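Local atomic coordinates of metallo-beta-lactamase domain-containing protein (PDB entry 2AZ4), a protein that binds two zinc ions in a metallo-beta-lactamase fold and may, like relatives, act as a metal-dependent nuclease on RNA, although its function has not been established. Residues A[213-218]-A[398-403]; A[279-284]-A[295-300]; A[285-290]-A[308-313]; A[390-395]-A[413-418]. All blocks are in the same frame, centred on the assembly; numbering follows the deposited sequence.

Contact 1: A[213-218]-A[398-403]; sequences LMMEGV and QVLVPI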
loop_
_atom_site.group_PDB
_atom_site.type_symbol
_atom_site.label_atom_id
_atom_site.label_comp_id
_atom_site.label_asym_id
_atom_site.label_seq_id
_atom_site.Cartn_x
_atom_site.Cartn_y
_atom_site.Cartn_z
ATOM N N LEU A 213 13.325 1.777 -16.404
ATOM C CA LEU A 213 12.308 2.249 -15.480
ATOM C C LEU A 213 11.154 1.257 -15.407
ATOM O O LEU A 213 10.357 1.157 -16.343
ATOM C CB LEU A 213 11.791 3.628 -15.916
ATOM C CG LEU A 213 10.684 4.278 -15.059
ATOM C CD1 LEU A 213 11.199 4.461 -13.664
ATOM C CD2 LEU A 213 10.284 5.638 -15.636
ATOM N N MET A 214 11.081 0.537 -14.292
ATOM C CA MET A 214 9.999 -0.392 -13.996
ATOM C C MET A 214 8.904 0.371 -13.245
ATOM O O MET A 214 9.044 0.654 -12.063
ATOM C CB MET A 214 10.524 -1.607 -13.200
ATOM C CG MET A 214 11.534 -2.479 -14.001
ATOM S SD MET A 214 12.600 -3.600 -13.061
ATOM C CE MET A 214 13.577 -2.411 -12.155
ATOM N N MET A 215 7.828 0.709 -13.954
ATOM C CA MET A 215 6.833 1.674 -13.480
ATOM C C MET A 215 5.393 1.168 -13.480
ATOM O O MET A 215 4.921 0.594 -14.469
ATOM C CB MET A 215 6.940 2.970 -14.308
ATOM C CG MET A 215 5.862 4.035 -14.026
ATOM S SD MET A 215 6.334 5.581 -14.842
ATOM C CE MET A 215 4.969 6.639 -14.371
ATOM N N GLU A 216 4.688 1.428 -12.373
ATOM C CA GLU A 216 3.273 1.122 -12.247
ATOM C C GLU A 216 2.394 1.836 -13.285
ATOM O O GLU A 216 2.753 2.906 -13.812
ATOM C CB GLU A 216 2.768 1.459 -10.831
ATOM C CG GLU A 216 2.782 2.940 -10.524
ATOM C CD GLU A 216 1.450 3.432 -9.997
ATOM O OE1 GLU A 216 1.383 3.776 -8.801
ATOM O OE2 GLU A 216 0.467 3.490 -10.775
ATOM N N GLY A 217 1.261 1.205 -13.591
ATOM C CA GLY A 217 0.275 1.764 -14.506
ATOM C C GLY A 217 -1.128 1.470 -14.027
ATOM O O GLY A 217 -1.987 1.016 -14.791
ATOM N N VAL A 218 -1.375 1.742 -12.753
ATOM C CA VAL A 218 -2.663 1.398 -12.151
ATOM C C VAL A 218 -3.815 2.240 -12.726
ATOM O O VAL A 218 -4.818 1.679 -13.211
ATOM C CB VAL A 218 -2.609 1.472 -10.607
ATOM C CG1 VAL A 218 -3.987 1.240 -10.004
ATOM C CG2 VAL A 218 -1.598 0.456 -10.067
ATOM N N GLN A 398 15.567 5.525 -20.607
ATOM C CA GLN A 398 16.091 4.971 -21.842
ATOM C C GLN A 398 15.189 3.834 -22.298
ATOM O O GLN A 398 14.858 3.716 -23.487
ATOM C CB GLN A 398 17.524 4.503 -21.640
ATOM C CG GLN A 398 18.507 5.626 -21.313
ATOM C CD GLN A 398 19.881 5.108 -20.969
ATOM O OE1 GLN A 398 20.457 4.326 -21.712
ATOM N NE2 GLN A 398 20.409 5.528 -19.824
ATOM N N VAL A 399 14.788 3.002 -21.337
ATOM C CA VAL A 399 13.848 1.919 -21.571
ATOM C C VAL A 399 12.793 1.947 -20.467
ATOM O O VAL A 399 13.124 2.030 -19.280
ATOM C CB VAL A 399 14.528 0.527 -21.566
ATOM C CG1 VAL A 399 13.507 -0.543 -21.920
ATOM C CG2 VAL A 399 15.738 0.463 -22.543
ATOM N N LEU A 400 11.531 1.876 -20.874
ATOM C CA LEU A 400 10.387 1.866 -19.960
ATOM C C LEU A 400 9.778 0.472 -19.920
ATOM O O LEU A 400 9.534 -0.134 -20.979
ATOM C CB LEU A 400 9.348 2.888 -20.448
ATOM C CG LEU A 400 8.214 3.548 -19.631
ATOM C CD1 LEU A 400 6.861 3.231 -20.217
ATOM C CD2 LEU A 400 8.250 3.367 -18.094
ATOM N N VAL A 401 9.529 -0.041 -18.705
ATOM C CA VAL A 401 8.831 -1.307 -18.539
ATOM C C VAL A 401 7.535 -1.110 -17.736
ATOM O O VAL A 401 7.607 -1.009 -16.509
ATOM C CB VAL A 401 9.720 -2.355 -17.778
ATOM C CG1 VAL A 401 9.038 -3.734 -17.740
ATOM C CG2 VAL A 401 11.079 -2.452 -18.378
ATOM N N PRO A 402 6.356 -1.032 -18.402
ATOM C CA PRO A 402 5.140 -0.998 -17.597
ATOM C C PRO A 402 4.938 -2.285 -16.794
ATOM O O PRO A 402 5.176 -3.399 -17.303
ATOM C CB PRO A 402 4.029 -0.839 -18.639
ATOM C CG PRO A 402 4.738 -0.243 -19.856
ATOM C CD PRO A 402 6.048 -0.916 -19.841
ATOM N N ILE A 403 4.542 -2.103 -15.532
ATOM C CA ILE A 403 4.193 -3.194 -14.623
ATOM C C ILE A 403 3.025 -2.713 -13.775
ATOM O O ILE A 403 2.643 -1.559 -13.876
ATOM C CB ILE A 403 5.364 -3.579 -13.700
ATOM C CG1 ILE A 403 5.834 -2.350 -12.882
ATOM C CG2 ILE A 403 6.467 -4.260 -14.504
ATOM C CD1 ILE A 403 6.843 -2.661 -11.793
#
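Between L213 O and V401 N runs the shortest bond of this contact, 2.8 Å, and it belongs to a parallel beta ladder inside one of the two large mixed sheets of the metallo-beta-lactamase fold. V401 sits in the middle of the ladder: its N gives to L213, and its O takes the N-H of M215 at 3.1 Å. One step earlier L213 N reaches V399 O at 2.9 Å, nearly straight at hydrogen, and one step later I403 N meets M215 O from above the carbonyl plane. Such alternation of one residue's N and O with two partners is what parallel pairing looks like.

L213 and L400 lie side by side on one face, their CD2 atoms 3.9 Å apart, where helix 385-395 covers L213 and M215. On the other face M214 runs alongside V401 and faces strand 7-13. The strand 212-216 ends near the metals: E216 OE1 accepts from H382 and from L190 N, close to the zinc ligands D189 and H404. I403 has CG1 between its backbone N and carbonyl carbon (chi1 57°), which swings CD1 back across the neighbouring strand to 4.1 Å from M214 CB.

Contact 2: A[279-284]-A[295-300]; sequences VVLEAN and IEVRYY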
loop_
_atom_site.group_PDB
_atom_site.type_symbol
_atom_site.label_atom_id
_atom_site.label_comp_id
_atom_site.label_asym_id
_atom_site.label_seq_id
_atom_site.Cartn_x
_atom_site.Cartn_y
_atom_site.Cartn_z
ATOM N N VAL A 279 -11.744 15.514 16.867
ATOM C CA VAL A 279 -11.683 14.189 16.264
ATOM C C VAL A 279 -11.484 13.116 17.320
ATOM O O VAL A 279 -10.695 13.308 18.245
ATOM C CB VAL A 279 -10.532 14.106 15.234
ATOM C CG1 VAL A 279 -10.462 12.725 14.600
ATOM C CG2 VAL A 279 -10.734 15.172 14.152
ATOM N N VAL A 280 -12.196 11.989 17.154
ATOM C CA VAL A 280 -12.039 10.812 18.019
ATOM C C VAL A 280 -11.821 9.588 17.129
ATOM O O VAL A 280 -12.640 9.282 16.264
ATOM C CB VAL A 280 -13.275 10.605 18.959
ATOM C CG1 VAL A 280 -13.001 9.528 19.991
ATOM C CG2 VAL A 280 -13.627 11.896 19.666
ATOM N N LEU A 281 -10.719 8.896 17.329
ATOM C CA LEU A 281 -10.408 7.730 16.492
ATOM C C LEU A 281 -10.611 6.409 17.261
ATOM O O LEU A 281 -10.606 6.391 18.497
ATOM C CB LEU A 281 -8.970 7.810 15.944
ATOM C CG LEU A 281 -8.529 8.987 15.036
ATOM C CD1 LEU A 281 -7.080 8.877 14.508
ATOM C CD2 LEU A 281 -9.480 9.177 13.854
ATOM N N GLU A 282 -10.774 5.313 16.524
ATOM C CA GLU A 282 -10.736 3.996 17.131
ATOM C C GLU A 282 -9.341 3.846 17.734
ATOM O O GLU A 282 -8.390 4.393 17.200
ATOM C CB GLU A 282 -11.023 2.926 16.064
ATOM C CG GLU A 282 -11.032 1.496 16.598
ATOM C CD GLU A 282 -9.643 0.884 16.562
ATOM O OE1 GLU A 282 -8.832 1.363 15.753
ATOM O OE2 GLU A 282 -9.339 -0.050 17.339
ATOM N N ALA A 283 -9.217 3.110 18.841
ATOM C CA ALA A 283 -7.969 3.078 19.630
ATOM C C ALA A 283 -6.701 2.653 18.889
ATOM O O ALA A 283 -5.631 3.253 19.095
ATOM C CB ALA A 283 -8.148 2.271 20.924
ATOM N N ASN A 284 -6.808 1.636 18.037
ATOM C CA ASN A 284 -5.641 1.102 17.313
ATOM C C ASN A 284 -5.152 2.108 16.301
ATOM O O ASN A 284 -3.954 2.216 16.059
ATOM C CB ASN A 284 -5.952 -0.250 16.637
ATOM C CG ASN A 284 -6.147 -1.383 17.657
ATOM O OD1 ASN A 284 -5.191 -1.910 18.198
ATOM N ND2 ASN A 284 -7.388 -1.746 17.911
ATOM N N ILE A 295 1.503 11.995 17.688
ATOM C CA ILE A 295 0.276 12.763 17.827
ATOM C C ILE A 295 -0.674 12.056 18.798
ATOM O O ILE A 295 -0.859 10.845 18.732
ATOM C CB ILE A 295 -0.375 13.054 16.470
ATOM C CG1 ILE A 295 0.457 14.094 15.715
ATOM C CG2 ILE A 295 -1.828 13.571 16.650
ATOM C CD1 ILE A 295 0.037 14.276 14.237
ATOM N N GLU A 296 -1.224 12.818 19.738
ATOM C CA GLU A 296 -2.133 12.271 20.723
ATOM C C GLU A 296 -3.513 12.803 20.436
ATOM O O GLU A 296 -3.735 14.012 20.447
ATOM C CB GLU A 296 -1.689 12.607 22.134
ATOM C CG GLU A 296 -0.409 11.875 22.523
ATOM C CD GLU A 296 -0.224 11.782 24.005
ATOM O OE1 GLU A 296 0.731 12.410 24.516
ATOM O OE2 GLU A 296 -1.024 11.079 24.661
ATOM N N VAL A 297 -4.421 11.893 20.109
ATOM C CA VAL A 297 -5.779 12.258 19.771
ATOM C C VAL A 297 -6.710 11.479 20.700
ATOM O O VAL A 297 -6.328 10.424 21.209
ATOM C CB VAL A 297 -6.072 11.958 18.255
ATOM C CG1 VAL A 297 -5.986 10.444 17.941
ATOM C CG2 VAL A 297 -7.423 12.523 17.819
ATOM N N ARG A 298 -7.922 11.990 20.899
ATOM C CA ARG A 298 -8.989 11.265 21.614
ATOM C C ARG A 298 -9.364 9.987 20.863
ATOM O O ARG A 298 -9.187 9.888 19.645
ATOM C CB ARG A 298 -10.219 12.166 21.865
ATOM C CG ARG A 298 -9.958 13.260 22.907
ATOM C CD ARG A 298 -11.015 14.373 22.834
ATOM N NE ARG A 298 -10.667 15.493 23.711
ATOM C CZ ARG A 298 -9.771 16.450 23.428
ATOM N NH1 ARG A 298 -9.085 16.448 22.278
ATOM N NH2 ARG A 298 -9.540 17.407 24.321
ATOM N N TYR A 299 -9.839 8.988 21.596
ATOM C CA TYR A 299 -10.085 7.682 21.015
ATOM C C TYR A 299 -11.154 6.931 21.778
ATOM O O TYR A 299 -11.470 7.283 22.895
ATOM C CB TYR A 299 -8.802 6.843 21.027
ATOM C CG TYR A 299 -8.294 6.569 22.434
ATOM C CD1 TYR A 299 -8.669 5.413 23.134
ATOM C CD2 TYR A 299 -7.440 7.473 23.068
ATOM C CE1 TYR A 299 -8.191 5.176 24.418
ATOM C CE2 TYR A 299 -6.979 7.257 24.344
ATOM C CZ TYR A 299 -7.326 6.092 25.005
ATOM O OH TYR A 299 -6.854 5.893 26.287
ATOM N N TYR A 300 -11.680 5.885 21.154
ATOM C CA TYR A 300 -12.566 4.931 21.811
ATOM C C TYR A 300 -12.094 3.527 21.457
ATOM O O TYR A 300 -11.458 3.303 20.410
ATOM C CB TYR A 300 -14.038 5.149 21.431
ATOM C CG TYR A 300 -14.387 4.680 20.053
ATOM C CD1 TYR A 300 -15.130 3.516 19.861
ATOM C CD2 TYR A 300 -13.948 5.393 18.924
ATOM C CE1 TYR A 300 -15.449 3.088 18.580
ATOM C CE2 TYR A 300 -14.250 4.970 17.645
ATOM C CZ TYR A 300 -14.988 3.818 17.479
ATOM O OH TYR A 300 -15.276 3.382 16.213
HETATM O O HOH W 1 -8.916 14.525 19.918
#
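V279 opens the pairing with a water rather than a direct bond to strand 298-300: the water donates to V279 O at 2.7 Å and accepts from both R298 N and, at the edge of the guanidinium and in its plane, R298 NH1. V297 fits beside the same carbonyl through CG2. Next, V280 lays CG1 against the backbone of Y299, 3.6 Å from Y299 N, while its CG2 meets R298 CB. L281 makes the central link, its N bonding to R298 O at 2.9 Å, and its side chain crosses that of V297 at about a right angle, with L281 CD1 3.9 Å from V297 CG1. Helix 265-274 packs over both.

E282 is the N-cap of helix 283-293. Extended at chi1 (-179°) and bent at chi2, its chain brings OE2 to two donors of N284, the backbone N at 3.1 Å and ND2 at 2.6 Å; the second uses the syn lone pair. Its CB also touches Y300 CE2, and the Y300 hydroxyl bonds to Q331 O. A283 then sets CB 3.9 Å from Y299 CD1 and makes a weak bond from N to Y300 O. Strand, capped helix and parallel edge strand together form a classic beta-alpha-beta unit.

Contact 3: A[285-290]-A[308-313]; sequences MAALLL and PELNPA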
loop_
_atom_site.group_PDB
_atom_site.type_symbol
_atom_site.label_atom_id
_atom_site.label_comp_id
_atom_site.label_asym_id
_atom_site.label_seq_id
_atom_site.Cartn_x
_atom_site.Cartn_y
_atom_site.Cartn_z
ATOM N N MET A 285 -6.075 2.870 15.719
ATOM C CA MET A 285 -5.705 3.960 14.818
ATOM C C MET A 285 -4.999 5.103 15.578
ATOM O O MET A 285 -3.995 5.656 15.096
ATOM C CB MET A 285 -6.906 4.484 14.021
ATOM C CG MET A 285 -6.507 5.411 12.849
ATOM S SD MET A 285 -5.585 4.542 11.526
ATOM C CE MET A 285 -4.242 5.706 11.320
ATOM N N ALA A 286 -5.530 5.462 16.742
ATOM C CA ALA A 286 -4.889 6.438 17.615
ATOM C C ALA A 286 -3.492 5.980 17.991
ATOM O O ALA A 286 -2.548 6.771 17.989
ATOM C CB ALA A 286 -5.732 6.674 18.877
ATOM N N ALA A 287 -3.354 4.701 18.308
ATOM C CA ALA A 287 -2.067 4.167 18.734
ATOM C C ALA A 287 -1.016 4.229 17.624
ATOM O O ALA A 287 0.145 4.567 17.888
ATOM C CB ALA A 287 -2.221 2.735 19.245
ATOM N N LEU A 288 -1.421 3.862 16.404
ATOM C CA LEU A 288 -0.572 3.976 15.206
ATOM C C LEU A 288 -0.121 5.426 14.980
ATOM O O LEU A 288 1.043 5.705 14.679
ATOM C CB LEU A 288 -1.323 3.478 13.953
ATOM C CG LEU A 288 -0.505 3.396 12.644
ATOM C CD1 LEU A 288 0.833 2.619 12.821
ATOM C CD2 LEU A 288 -1.368 2.780 11.532
ATOM N N LEU A 289 -1.064 6.347 15.116
ATOM C CA LEU A 289 -0.764 7.764 14.963
ATOM C C LEU A 289 0.273 8.238 15.966
ATOM O O LEU A 289 1.162 9.066 15.647
ATOM C CB LEU A 289 -2.032 8.560 15.180
ATOM C CG LEU A 289 -1.950 9.993 14.717
ATOM C CD1 LEU A 289 -2.112 10.043 13.216
ATOM C CD2 LEU A 289 -3.063 10.739 15.375
ATOM N N LEU A 290 0.139 7.734 17.186
ATOM C CA LEU A 290 1.042 8.079 18.272
ATOM C C LEU A 290 2.411 7.503 17.938
ATOM O O LEU A 290 3.414 8.181 18.070
ATOM C CB LEU A 290 0.527 7.535 19.613
ATOM C CG LEU A 290 1.425 7.666 20.861
ATOM C CD1 LEU A 290 1.779 9.139 21.163
ATOM C CD2 LEU A 290 0.763 7.004 22.067
ATOM N N PRO A 308 -1.483 -0.071 26.219
ATOM C CA PRO A 308 -0.724 0.628 27.279
ATOM C C PRO A 308 -0.208 2.030 26.906
ATOM O O PRO A 308 -0.131 2.905 27.774
ATOM C CB PRO A 308 0.422 -0.336 27.618
ATOM C CG PRO A 308 0.407 -1.432 26.574
ATOM C CD PRO A 308 -0.917 -1.395 25.867
ATOM N N GLU A 309 0.102 2.237 25.627
ATOM C CA GLU A 309 0.736 3.461 25.132
ATOM C C GLU A 309 -0.179 4.664 25.216
ATOM O O GLU A 309 0.278 5.788 25.335
ATOM C CB GLU A 309 1.142 3.275 23.669
ATOM C CG GLU A 309 2.395 2.436 23.462
ATOM C CD GLU A 309 2.195 0.962 23.806
ATOM O OE1 GLU A 309 1.070 0.450 23.597
ATOM O OE2 GLU A 309 3.167 0.325 24.296
ATOM N N LEU A 310 -1.477 4.401 25.187
ATOM C CA LEU A 310 -2.482 5.442 25.114
ATOM C C LEU A 310 -2.687 6.045 26.489
ATOM O O LEU A 310 -2.581 5.354 27.499
ATOM C CB LEU A 310 -3.781 4.865 24.548
ATOM C CG LEU A 310 -3.746 4.458 23.068
ATOM C CD1 LEU A 310 -5.079 3.899 22.673
ATOM C CD2 LEU A 310 -3.420 5.703 22.175
ATOM N N ASN A 311 -2.916 7.346 26.511
ATOM C CA ASN A 311 -3.310 8.073 27.705
ATOM C C ASN A 311 -4.765 7.750 28.047
ATOM O O ASN A 311 -5.678 8.101 27.278
ATOM C CB ASN A 311 -3.147 9.579 27.450
ATOM C CG ASN A 311 -3.468 10.439 28.676
ATOM O OD1 ASN A 311 -4.039 9.970 29.647
ATOM N ND2 ASN A 311 -3.102 11.713 28.613
ATOM N N PRO A 312 -4.997 7.099 29.210
ATOM C CA PRO A 312 -6.359 6.743 29.638
ATOM C C PRO A 312 -7.309 7.938 29.691
ATOM O O PRO A 312 -8.508 7.781 29.460
ATOM C CB PRO A 312 -6.153 6.173 31.040
ATOM C CG PRO A 312 -4.746 5.655 31.041
ATOM C CD PRO A 312 -3.978 6.636 30.177
ATOM N N ALA A 313 -6.781 9.121 29.969
ATOM C CA ALA A 313 -7.607 10.330 30.066
ATOM C C ALA A 313 -8.123 10.851 28.724
ATOM O O ALA A 313 -8.946 11.768 28.675
ATOM C CB ALA A 313 -6.844 11.413 30.785
#
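Apolar contact carries most of this meeting between A286, A287 and L290 of helix 283-293 and the loop that follows strand 298-300. A single methyl, L310 CD2, does the work at the centre: it sits 4.1 Å from A286 CB, 4.3 Å from A287 CB and 4.4 Å from L290 CD2. The chi1 of L310 (-69°) carries its isobutyl group toward the helix and, with CD1 extended at chi2 179°, it is CD2 that turns to the alanines, where it also rests 4.0 Å from A287 N. The small alanines let the methyl come down close to the helix backbone. From the next turn L290 stretches outward, and its CD2 touches E309 CB at 4.1 Å.

Methyl-to-carbonyl contact adds a second kind, L290 CD2 lying 3.5 Å from E309 O. The polar bonds lie within each segment or go to neighbours such as Y299. The helix keeps its own ladder, as from L290 N to A286 O, and N311 forms an Asx turn in which OD1 accepts from A313 N at 2.9 Å, from above the carbonyl plane. N311 O receives the hydroxyl of Y299, tying the loop to the edge strand. The helix and loop are therefore joined across their surfaces by dispersion and shape, while hydrogen bonds within and beside the loop set its course.

Contact 4: A[390-395]-A[413-418]; sequences KIIALI and NPYGER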
loop_
_atom_site.group_PDB
_atom_site.type_symbol
_atom_site.label_atom_id
_atom_site.label_comp_id
_atom_site.label_asym_id
_atom_site.label_seq_id
_atom_site.Cartn_x
_atom_site.Cartn_y
_atom_site.Cartn_z
ATOM N N LYS A 390 3.722 12.667 -16.953
ATOM C CA LYS A 390 4.624 13.685 -16.435
ATOM C C LYS A 390 5.826 13.057 -15.736
ATOM O O LYS A 390 6.934 13.572 -15.829
ATOM C CB LYS A 390 3.909 14.668 -15.501
ATOM C CG LYS A 390 3.097 15.723 -16.217
ATOM C CD LYS A 390 1.976 16.299 -15.334
ATOM C CE LYS A 390 1.005 17.116 -16.209
ATOM N NZ LYS A 390 -0.171 17.713 -15.471
ATOM N N ILE A 391 5.610 11.938 -15.049
ATOM C CA ILE A 391 6.705 11.286 -14.325
ATOM C C ILE A 391 7.729 10.789 -15.338
ATOM O O ILE A 391 8.908 11.023 -15.175
ATOM C CB ILE A 391 6.197 10.148 -13.402
ATOM C CG1 ILE A 391 5.480 10.761 -12.181
ATOM C CG2 ILE A 391 7.352 9.229 -12.978
ATOM C CD1 ILE A 391 4.569 9.782 -11.381
ATOM N N ILE A 392 7.248 10.134 -16.387
ATOM C CA ILE A 392 8.112 9.641 -17.481
ATOM C C ILE A 392 8.852 10.808 -18.135
ATOM O O ILE A 392 10.054 10.715 -18.377
ATOM C CB ILE A 392 7.299 8.857 -18.530
ATOM C CG1 ILE A 392 6.681 7.598 -17.892
ATOM C CG2 ILE A 392 8.176 8.494 -19.780
ATOM C CD1 ILE A 392 5.492 7.042 -18.614
ATOM N N ALA A 393 8.142 11.921 -18.358
ATOM C CA ALA A 393 8.770 13.135 -18.897
ATOM C C ALA A 393 9.893 13.665 -18.002
ATOM O O ALA A 393 10.968 14.001 -18.500
ATOM C CB ALA A 393 7.721 14.220 -19.187
ATOM N N LEU A 394 9.673 13.725 -16.684
ATOM C CA LEU A 394 10.722 14.176 -15.768
ATOM C C LEU A 394 11.937 13.258 -15.718
ATOM O O LEU A 394 13.065 13.734 -15.603
ATOM C CB LEU A 394 10.173 14.428 -14.354
ATOM C CG LEU A 394 9.260 15.639 -14.146
ATOM C CD1 LEU A 394 8.393 15.398 -12.924
ATOM C CD2 LEU A 394 10.072 16.908 -14.001
ATOM N N ILE A 395 11.718 11.952 -15.823
ATOM C CA ILE A 395 12.814 10.980 -15.726
ATOM C C ILE A 395 13.562 10.764 -17.060
ATOM O O ILE A 395 14.780 10.644 -17.065
ATOM C CB ILE A 395 12.294 9.615 -15.195
ATOM C CG1 ILE A 395 11.917 9.723 -13.714
ATOM C CG2 ILE A 395 13.301 8.497 -15.432
ATOM C CD1 ILE A 395 10.995 8.602 -13.238
ATOM N N ASN A 413 6.770 5.678 -23.848
ATOM C CA ASN A 413 8.047 6.338 -23.632
ATOM C C ASN A 413 8.496 7.154 -24.867
ATOM O O ASN A 413 9.129 6.603 -25.764
ATOM C CB ASN A 413 9.112 5.308 -23.273
ATOM C CG ASN A 413 10.423 5.937 -22.859
ATOM O OD1 ASN A 413 10.493 7.129 -22.512
ATOM N ND2 ASN A 413 11.483 5.132 -22.863
ATOM N N PRO A 414 8.155 8.460 -24.908
ATOM C CA PRO A 414 8.660 9.365 -25.947
ATOM C C PRO A 414 10.184 9.448 -25.993
ATOM O O PRO A 414 10.736 9.833 -27.010
ATOM C CB PRO A 414 8.093 10.733 -25.526
ATOM C CG PRO A 414 6.880 10.408 -24.733
ATOM C CD PRO A 414 7.242 9.165 -23.982
ATOM N N TYR A 415 10.853 9.072 -24.912
ATOM C CA TYR A 415 12.265 9.356 -24.749
ATOM C C TYR A 415 13.179 8.207 -25.125
ATOM O O TYR A 415 14.394 8.371 -25.166
ATOM C CB TYR A 415 12.523 9.819 -23.304
ATOM C CG TYR A 415 11.633 10.976 -22.972
ATOM C CD1 TYR A 415 11.952 12.261 -23.413
ATOM C CD2 TYR A 415 10.421 10.785 -22.298
ATOM C CE1 TYR A 415 11.116 13.338 -23.157
ATOM C CE2 TYR A 415 9.566 11.865 -22.041
ATOM C CZ TYR A 415 9.929 13.139 -22.476
ATOM O OH TYR A 415 9.122 14.229 -22.242
ATOM N N GLY A 416 12.603 7.052 -25.411
ATOM C CA GLY A 416 13.413 5.864 -25.676
ATOM C C GLY A 416 12.563 4.686 -26.059
ATOM O O GLY A 416 11.562 4.833 -26.761
ATOM N N GLU A 417 12.963 3.510 -25.592
ATOM C CA GLU A 417 12.297 2.270 -25.958
ATOM C C GLU A 417 11.346 1.797 -24.859
ATOM O O GLU A 417 11.267 2.405 -23.784
ATOM C CB GLU A 417 13.330 1.186 -26.311
ATOM C CG GLU A 417 13.719 1.139 -27.803
ATOM C CD GLU A 417 12.667 0.451 -28.704
ATOM O OE1 GLU A 417 11.624 -0.046 -28.182
ATOM O OE2 GLU A 417 12.896 0.402 -29.944
ATOM N N ARG A 418 10.606 0.733 -25.158
ATOM C CA ARG A 418 9.663 0.148 -24.225
ATOM C C ARG A 418 9.684 -1.367 -24.326
ATOM O O ARG A 418 9.821 -1.920 -25.425
ATOM C CB ARG A 418 8.254 0.664 -24.495
ATOM C CG ARG A 418 7.221 0.177 -23.495
ATOM C CD ARG A 418 5.878 0.788 -23.781
ATOM N NE ARG A 418 5.279 0.250 -24.997
ATOM C CZ ARG A 418 4.088 0.616 -25.474
ATOM N NH1 ARG A 418 3.359 1.527 -24.842
ATOM N NH2 ARG A 418 3.619 0.065 -26.587
#
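Two torsions steer the loop against the helix: Y415 carries its CG anti to the carbonyl carbon (chi1 -55°), aiming the ring at A393, and I392 has CG2 opposite its own backbone N, so that this methyl faces the turn. CG2 of I392 lies 4.1 Å from Y415 CD2 and 3.8 Å from N413 OD1, and also touches the P414 ring at CD. Along its far end the tyrosine runs over A393, where Y415 OH comes to 3.4 Å from A393 CB; the ring meets this part of helix 385-395 obliquely. P414 CB covers one ring face, 3.9 Å above its plane and offset toward the rim.

The turn owes its shape to N413. Its OD1 accepts from Y415 N at 3.1 Å, with the donor well above the carbonyl plane, and the other end of the same amide, ND2, gives to E417 O at 2.9 Å with an almost straight bond in the amide plane. ND2 also bonds to P397 O, so the flat group is gripped on both its oxygen and nitrogen and its rotation is largely fixed. I391 and I392 pack on M215 of strand 212-216, in the mixed sheet that this helix covers. The loop thus combines an Asx turn with a type I beta turn, N413 to G416, leading into the short edge strand 417-418 of that sheet.

Overall arrangement
The four contacts form two pairs on opposite sides of the chain's centre. Contacts 1 and 4 have centres about 9 Å apart and share a sheet, in which Q398 O and L400 N pair with E417; helix 385-395 leads directly into strand 399-403, and the segments of the two contacts alternate along the chain. Contacts 2 and 3, about 7 Å apart between centres, both use helix 283-293, which connects strand 278-282 to the edge strand 298-300 of the six-stranded parallel sheet. The pairs lie some 39 to 45 Å apart, centre to centre. Contacts 2 and 3 are nested within the loop that contact 1 closes, so the parallel-sheet region is inserted before the chain returns to the zinc-binding fold to supply H404.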